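Long-range contact in oxysterol-binding protein homolog 1 (Saccharomyces cerevisiae, PDB 5H28), which carries sterols and other lipids between membranes, its ankyrin repeats, the part described here, directing it to the nucleus-vacuole junction through NVJ1: residues 45-57 with 87-101. Numbering follows the deposited sequence.
Sequences LHYAVQVAPMAVI and NTPLHIAAYQSRGDI
His46 reaches from the first turns of helix 44-51 to the loop before helix 89-95, where its NE2 donates to Asn87 O at 2.8 Å, almost straight (174°) and in the ring plane. The donor stands above the carbonyl plane. Pro89 CG packs over one face of the His46 ring, a CH-pi contact 3.9 Å from the ring centroid. Histidine suits the place because a flat ring offers an N-H at its edge and a face to the proline, whose ring also lies against Leu45 CD2. One helical turn on, Val49 fits as a knob among Pro89, Ile92, Ala93 and Ile101. Val49 CG1, anti to the backbone N (chi1 167°), meets Ala93 CB at 3.6 Å, while Val49 CG2 turns to Ile101 CG2; the small alanine is consistent with axes 9.0 Å apart for helices 45-51 and 89-95, which run nearly parallel (13°).

Where helix 44-51 ends, Val49 O and Gln50 O lack partners from a further turn, and long side chains supply them. Arg98, bent at chi3, places NH1 2.8 Å from Val49 O; NH1 and NH2 together grip Ala52 O, in the turn leading to helix 54-64, end-on and in the carbonyl plane. Gln96 NE2 donates to Gln50 O at 3.0 Å, and its OE1 accepts from a water. In the following helices, Met54 CE rests on Asp100 CB. Two consecutive predicted ankyrin repeats are thus joined by apolar packing between polar ends: the histidine bond at the helix starts and, beyond the C-terminal end of helix 44-51, the bonds from Arg98 and Gln96, the arginine's charge at Val49 O probably complementing the helix dipole.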
# COMPACT_ATOMS: atom_id res chain seq x y z
N LEU A 45 7.67 16.79 7.56
CA LEU A 45 6.92 15.89 8.43
C LEU A 45 7.86 15.11 9.34
O LEU A 45 7.52 14.84 10.50
CB LEU A 45 6.05 14.94 7.60
CG LEU A 45 5.08 14.07 8.41
CD1 LEU A 45 4.22 14.95 9.31
CD2 LEU A 45 4.21 13.26 7.45
N HIS A 46 9.04 14.75 8.84
CA HIS A 46 10.02 14.04 9.66
C HIS A 46 10.40 14.94 10.83
O HIS A 46 10.41 14.52 11.99
CB HIS A 46 11.30 13.74 8.87
CG HIS A 46 11.20 12.56 7.96
ND1 HIS A 46 10.48 12.59 6.78
CD2 HIS A 46 11.76 11.33 8.03
CE1 HIS A 46 10.60 11.42 6.17
NE2 HIS A 46 11.37 10.64 6.91
N TYR A 47 10.74 16.19 10.52
CA TYR A 47 11.15 17.12 11.56
C TYR A 47 10.03 17.43 12.53
O TYR A 47 10.27 17.62 13.72
CB TYR A 47 11.70 18.41 10.93
CG TYR A 47 12.96 18.19 10.13
CD1 TYR A 47 14.02 17.44 10.65
CD2 TYR A 47 13.10 18.72 8.85
CE1 TYR A 47 15.18 17.23 9.91
CE2 TYR A 47 14.26 18.51 8.10
CZ TYR A 47 15.29 17.76 8.64
OH TYR A 47 16.44 17.54 7.92
N ALA A 48 8.80 17.49 12.04
CA ALA A 48 7.67 17.78 12.91
C ALA A 48 7.46 16.63 13.88
O ALA A 48 7.16 16.86 15.05
CB ALA A 48 6.41 18.00 12.08
N VAL A 49 7.60 15.40 13.40
CA VAL A 49 7.44 14.24 14.27
C VAL A 49 8.48 14.28 15.39
O VAL A 49 8.23 13.82 16.50
CB VAL A 49 7.58 12.92 13.47
CG1 VAL A 49 7.73 11.73 14.41
CG2 VAL A 49 6.37 12.73 12.58
N GLN A 50 9.64 14.85 15.10
CA GLN A 50 10.69 14.91 16.10
C GLN A 50 10.56 16.01 17.14
O GLN A 50 10.97 15.83 18.28
CB GLN A 50 12.06 15.05 15.42
CG GLN A 50 12.45 13.87 14.57
CD GLN A 50 13.90 13.92 14.14
OE1 GLN A 50 14.35 14.89 13.53
NE2 GLN A 50 14.65 12.87 14.46
N VAL A 51 9.97 17.15 16.77
CA VAL A 51 9.90 18.26 17.71
C VAL A 51 8.56 18.96 17.97
O VAL A 51 8.41 19.63 18.99
CB VAL A 51 10.90 19.38 17.30
CG1 VAL A 51 12.26 18.78 16.98
CG2 VAL A 51 10.36 20.16 16.10
N ALA A 52 7.60 18.80 17.07
CA ALA A 52 6.33 19.52 17.19
C ALA A 52 5.19 18.85 17.95
O ALA A 52 5.15 17.63 18.10
CB ALA A 52 5.85 19.92 15.79
N PRO A 53 4.23 19.66 18.44
CA PRO A 53 3.07 19.16 19.17
C PRO A 53 2.14 18.44 18.20
O PRO A 53 2.17 18.69 16.99
CB PRO A 53 2.42 20.44 19.71
CG PRO A 53 3.56 21.40 19.81
CD PRO A 53 4.32 21.13 18.54
N MET A 54 1.32 17.54 18.73
CA MET A 54 0.38 16.78 17.92
C MET A 54 -0.48 17.68 17.04
O MET A 54 -0.74 17.36 15.87
CB MET A 54 -0.52 15.94 18.84
CG MET A 54 -1.73 15.33 18.16
SD MET A 54 -1.32 14.11 16.91
CE MET A 54 -1.78 12.60 17.76
N ALA A 55 -0.94 18.80 17.59
CA ALA A 55 -1.79 19.72 16.84
C ALA A 55 -1.13 20.16 15.54
O ALA A 55 -1.78 20.23 14.50
CB ALA A 55 -2.12 20.94 17.70
N VAL A 56 0.17 20.46 15.60
CA VAL A 56 0.91 20.89 14.43
C VAL A 56 1.08 19.75 13.42
O VAL A 56 0.90 19.95 12.22
CB VAL A 56 2.29 21.44 14.83
CG1 VAL A 56 3.14 21.71 13.60
CG2 VAL A 56 2.11 22.73 15.63
N ILE A 57 1.42 18.57 13.91
CA ILE A 57 1.57 17.42 13.03
C ILE A 57 0.26 17.16 12.30
O ILE A 57 0.25 16.90 11.09
CB ILE A 57 2.01 16.19 13.84
CG1 ILE A 57 3.44 16.42 14.34
CG2 ILE A 57 1.92 14.92 12.98
CD1 ILE A 57 3.87 15.48 15.43
N ASN A 87 14.27 5.99 6.31
CA ASN A 87 13.21 6.10 7.31
C ASN A 87 12.07 7.01 6.88
O ASN A 87 12.29 8.05 6.26
CB ASN A 87 13.76 6.64 8.64
CG ASN A 87 14.60 5.63 9.37
OD1 ASN A 87 14.26 4.45 9.43
ND2 ASN A 87 15.71 6.09 9.95
N THR A 88 10.86 6.60 7.25
CA THR A 88 9.65 7.36 6.96
C THR A 88 9.27 8.06 8.26
O THR A 88 9.87 7.79 9.31
CB THR A 88 8.48 6.44 6.60
OG1 THR A 88 8.18 5.61 7.73
CG2 THR A 88 8.83 5.56 5.41
N PRO A 89 8.28 8.96 8.22
CA PRO A 89 7.88 9.64 9.45
C PRO A 89 7.41 8.62 10.50
O PRO A 89 7.62 8.82 11.69
CB PRO A 89 6.75 10.55 8.98
CG PRO A 89 7.24 10.95 7.61
CD PRO A 89 7.70 9.63 7.04
N LEU A 90 6.80 7.54 10.03
CA LEU A 90 6.32 6.49 10.93
C LEU A 90 7.50 5.81 11.63
O LEU A 90 7.40 5.47 12.81
CB LEU A 90 5.50 5.46 10.15
CG LEU A 90 4.82 4.36 10.97
CD1 LEU A 90 3.77 4.96 11.90
CD2 LEU A 90 4.17 3.35 10.02
N HIS A 91 8.61 5.60 10.92
CA HIS A 91 9.79 4.99 11.53
C HIS A 91 10.29 5.89 12.65
O HIS A 91 10.64 5.42 13.73
CB HIS A 91 10.94 4.85 10.53
CG HIS A 91 10.82 3.69 9.59
ND1 HIS A 91 10.12 3.77 8.40
CD2 HIS A 91 11.36 2.45 9.63
CE1 HIS A 91 10.25 2.63 7.75
NE2 HIS A 91 11.00 1.81 8.47
N ILE A 92 10.35 7.19 12.37
CA ILE A 92 10.83 8.16 13.34
C ILE A 92 9.90 8.23 14.56
O ILE A 92 10.36 8.25 15.70
CB ILE A 92 10.96 9.57 12.70
CG1 ILE A 92 11.88 9.50 11.47
CG2 ILE A 92 11.47 10.57 13.72
CD1 ILE A 92 13.30 9.02 11.75
N ALA A 93 8.60 8.25 14.31
CA ALA A 93 7.63 8.33 15.39
C ALA A 93 7.70 7.09 16.29
O ALA A 93 7.61 7.20 17.51
CB ALA A 93 6.22 8.48 14.82
N ALA A 94 7.84 5.92 15.67
CA ALA A 94 7.92 4.67 16.42
C ALA A 94 9.18 4.64 17.28
O ALA A 94 9.12 4.30 18.46
CB ALA A 94 7.91 3.49 15.46
N TYR A 95 10.31 5.00 16.70
CA TYR A 95 11.55 4.98 17.45
C TYR A 95 11.55 5.98 18.60
O TYR A 95 12.06 5.68 19.69
CB TYR A 95 12.74 5.28 16.54
CG TYR A 95 14.05 5.25 17.28
CD1 TYR A 95 14.56 4.06 17.79
CD2 TYR A 95 14.74 6.43 17.56
CE1 TYR A 95 15.72 4.04 18.56
CE2 TYR A 95 15.90 6.42 18.33
CZ TYR A 95 16.38 5.22 18.82
OH TYR A 95 17.51 5.22 19.60
N GLN A 96 10.97 7.15 18.37
CA GLN A 96 10.94 8.20 19.39
C GLN A 96 9.80 8.03 20.39
O GLN A 96 9.52 8.93 21.19
CB GLN A 96 10.87 9.57 18.71
CG GLN A 96 11.54 10.68 19.49
CD GLN A 96 11.59 11.98 18.71
OE1 GLN A 96 12.15 12.04 17.61
NE2 GLN A 96 11.02 13.03 19.28
N SER A 97 9.14 6.88 20.33
CA SER A 97 8.05 6.55 21.24
C SER A 97 6.88 7.53 21.28
O SER A 97 6.33 7.80 22.35
CB SER A 97 8.59 6.34 22.66
OG SER A 97 9.55 5.30 22.68
N ARG A 98 6.50 8.07 20.13
CA ARG A 98 5.37 8.98 20.08
C ARG A 98 4.19 8.16 19.59
O ARG A 98 3.84 8.16 18.41
CB ARG A 98 5.68 10.17 19.15
CG ARG A 98 6.85 11.02 19.65
CD ARG A 98 6.89 12.39 18.99
NE ARG A 98 5.77 13.22 19.42
CZ ARG A 98 5.55 14.47 19.02
NH1 ARG A 98 6.38 15.06 18.16
NH2 ARG A 98 4.50 15.14 19.47
N GLY A 99 3.59 7.45 20.54
CA GLY A 99 2.47 6.57 20.25
C GLY A 99 1.26 7.21 19.60
O GLY A 99 0.61 6.59 18.75
N ASP A 100 0.95 8.43 20.00
CA ASP A 100 -0.20 9.12 19.42
C ASP A 100 0.04 9.47 17.95
O ASP A 100 -0.88 9.40 17.14
CB ASP A 100 -0.56 10.36 20.25
CG ASP A 100 0.60 11.33 20.43
OD1 ASP A 100 1.78 10.93 20.29
OD2 ASP A 100 0.32 12.51 20.74
N ILE A 101 1.28 9.80 17.60
CA ILE A 101 1.61 10.13 16.21
C ILE A 101 1.56 8.84 15.39
O ILE A 101 1.09 8.83 14.25
CB ILE A 101 3.02 10.73 16.09
CG1 ILE A 101 3.12 12.02 16.90
CG2 ILE A 101 3.34 11.02 14.63
CD1 ILE A 101 4.47 12.66 16.77
O HOH W 1 13.90 10.26 16.46